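PDB 5B82: Tll0287 protein from Thermosynechococcus elongatus, which binds a covalently attached heme c with His/Cys axial ligation in a PAS-like domain and is probably a redox or sensory protein. Local coordinates for residues A49-G54 against T63-C68. Numbering follows the deposited sequence.
With HEC (heme c), chain B.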
# COMPACT_ATOMS: atom_id res chain seq x y z
N ALA A 49 -0.93 -7.45 -10.79
CA ALA A 49 -1.83 -6.60 -11.56
C ALA A 49 -1.49 -6.53 -13.05
O ALA A 49 -2.35 -6.20 -13.86
CB ALA A 49 -1.88 -5.20 -10.96
N SER A 50 -0.24 -6.85 -13.40
CA SER A 50 0.25 -6.62 -14.77
C SER A 50 -0.54 -7.27 -15.91
O SER A 50 -0.51 -6.77 -17.04
CB SER A 50 1.73 -7.03 -14.90
OG SER A 50 1.87 -8.43 -14.90
N THR A 51 -1.24 -8.36 -15.64
CA THR A 51 -1.98 -9.05 -16.69
C THR A 51 -3.29 -8.35 -17.06
O THR A 51 -3.94 -8.73 -18.04
CB THR A 51 -2.30 -10.51 -16.30
OG1 THR A 51 -2.84 -10.53 -14.97
CG2 THR A 51 -1.05 -11.36 -16.36
N LEU A 52 -3.67 -7.34 -16.30
CA LEU A 52 -4.95 -6.67 -16.50
C LEU A 52 -4.78 -5.35 -17.25
O LEU A 52 -3.81 -4.62 -17.02
CB LEU A 52 -5.64 -6.44 -15.15
CG LEU A 52 -5.47 -7.54 -14.09
CD1 LEU A 52 -6.08 -7.13 -12.76
CD2 LEU A 52 -6.06 -8.87 -14.55
N GLU A 53 -5.71 -5.04 -18.14
CA GLU A 53 -5.69 -3.77 -18.86
C GLU A 53 -6.44 -2.69 -18.09
O GLU A 53 -7.26 -2.99 -17.22
CB GLU A 53 -6.29 -3.93 -20.27
CG GLU A 53 -5.58 -4.95 -21.15
CD GLU A 53 -6.21 -5.07 -22.53
OE1 GLU A 53 -5.88 -6.04 -23.25
OE2 GLU A 53 -7.03 -4.20 -22.90
N GLY A 54 -6.17 -1.42 -18.41
CA GLY A 54 -6.83 -0.31 -17.74
C GLY A 54 -7.98 0.28 -18.53
O GLY A 54 -9.00 0.67 -17.96
N THR A 63 -10.84 -9.97 -13.38
CA THR A 63 -10.89 -9.07 -12.23
C THR A 63 -11.16 -9.79 -10.90
O THR A 63 -10.94 -9.22 -9.84
CB THR A 63 -11.89 -7.92 -12.41
OG1 THR A 63 -13.22 -8.44 -12.57
CG2 THR A 63 -11.53 -7.08 -13.62
N PHE A 64 -11.63 -11.04 -10.97
CA PHE A 64 -11.80 -11.84 -9.76
C PHE A 64 -10.48 -12.41 -9.26
O PHE A 64 -10.44 -13.14 -8.27
CB PHE A 64 -12.79 -12.99 -9.98
CG PHE A 64 -14.19 -12.53 -10.23
CD1 PHE A 64 -14.99 -12.11 -9.19
CD2 PHE A 64 -14.71 -12.54 -11.51
CE1 PHE A 64 -16.28 -11.70 -9.42
CE2 PHE A 64 -16.01 -12.12 -11.74
CZ PHE A 64 -16.79 -11.70 -10.69
N LYS A 65 -9.40 -12.08 -9.95
CA LYS A 65 -8.05 -12.47 -9.56
C LYS A 65 -7.62 -11.74 -8.29
O LYS A 65 -7.90 -10.55 -8.13
CB LYS A 65 -7.08 -12.14 -10.70
CG LYS A 65 -5.60 -12.34 -10.42
CD LYS A 65 -4.77 -11.82 -11.59
CE LYS A 65 -3.28 -12.15 -11.42
NZ LYS A 65 -2.45 -11.61 -12.55
N ALA A 66 -6.95 -12.45 -7.39
CA ALA A 66 -6.41 -11.84 -6.19
C ALA A 66 -5.19 -11.01 -6.56
O ALA A 66 -4.25 -11.50 -7.18
CB ALA A 66 -6.04 -12.90 -5.16
N VAL A 67 -5.22 -9.74 -6.19
CA VAL A 67 -4.10 -8.87 -6.50
C VAL A 67 -3.55 -8.25 -5.22
O VAL A 67 -2.38 -8.44 -4.89
CB VAL A 67 -4.51 -7.80 -7.54
CG1 VAL A 67 -3.47 -6.69 -7.61
CG2 VAL A 67 -4.74 -8.45 -8.92
N CYS A 68 -4.40 -7.54 -4.49
CA CYS A 68 -3.94 -6.78 -3.33
C CYS A 68 -4.06 -7.52 -1.99
O CYS A 68 -3.27 -7.26 -1.08
CB CYS A 68 -4.63 -5.42 -3.28
SG CYS A 68 -4.20 -4.28 -4.64
FE HEC B . -5.58 -2.72 -5.00
CHA HEC B . -6.26 -2.64 -1.68
CHB HEC B . -3.07 -0.35 -4.49
CHC HEC B . -4.67 -2.92 -8.26
CHD HEC B . -8.30 -4.74 -5.60
NA HEC B . -4.85 -1.64 -3.40
C1A HEC B . -5.20 -1.88 -2.08
C2A HEC B . -4.27 -1.17 -1.22
C3A HEC B . -3.40 -0.54 -2.01
C4A HEC B . -3.74 -0.82 -3.39
CMA HEC B . -2.21 0.34 -1.58
CAA HEC B . -4.29 -1.16 0.33
CBA HEC B . -4.92 0.11 0.89
CGA HEC B . -6.42 -0.01 0.88
O1A HEC B . -7.08 0.78 0.16
O2A HEC B . -6.97 -0.92 1.55
NB HEC B . -4.15 -1.79 -6.14
C1B HEC B . -3.18 -0.89 -5.74
C2B HEC B . -2.31 -0.62 -6.87
C3B HEC B . -2.76 -1.33 -7.91
C4B HEC B . -3.92 -2.08 -7.47
CMB HEC B . -1.11 0.36 -6.86
CAB HEC B . -2.15 -1.36 -9.33
CBB HEC B . -0.74 -2.01 -9.31
NC HEC B . -6.37 -3.63 -6.63
C1C HEC B . -5.79 -3.63 -7.88
C2C HEC B . -6.48 -4.62 -8.69
C3C HEC B . -7.56 -5.02 -8.01
C4C HEC B . -7.46 -4.47 -6.67
CMC HEC B . -6.25 -4.76 -10.21
CAC HEC B . -8.68 -5.98 -8.49
CBC HEC B . -8.20 -7.38 -8.95
ND HEC B . -7.08 -3.51 -3.86
C1D HEC B . -8.03 -4.44 -4.29
C2D HEC B . -8.68 -5.02 -3.13
C3D HEC B . -8.04 -4.35 -1.92
C4D HEC B . -7.07 -3.43 -2.46
CMD HEC B . -9.78 -6.09 -3.11
CAD HEC B . -8.33 -4.60 -0.43
CBD HEC B . -7.38 -5.73 -0.03
CGD HEC B . -7.40 -5.97 1.46
O1D HEC B . -8.45 -6.37 2.00
O2D HEC B . -6.34 -5.77 2.10
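Lys65 NZ reaches across and donates a hydrogen bond of 2.7 Å to Thr51 OG1. The lysine chain is extended, with CG anti to the backbone N (chi1 173°), which carries the ammonium to the type I turn from Ala49 to Leu52. The two side chains meet at about a right angle. NZ also bonds the Leu48 carbonyl, so the ammonium holds two points near the end of helix 28-49. A methionine in place of Lys65 would probably leave Thr51 OG1 and that carbonyl without their shared donor. Beside this polar link the contact is apolar. Val67 CG1 meets Ala49 CB at 4.0 Å, and CG2 lies 4.3 Å from Leu52 CD1. Val67 CG1 also lies over the heme face, 3.8 Å from HEC C2C, while CG2 meets the peripheral methyl HEC CBC at 3.6 Å. Leu52 CD1 touches the heme methyl CMC at 3.5 Å. Cys68 SG binds the heme iron at 2.1 Å, and His145 is the other axial ligand. Segment 49-54 starts at the last residue of helix 28-49; both segments run in the connection to helix 69-82. Together they line part of the heme pocket, and Arg45 of helix 28-49 packs against Val67 and Cys68.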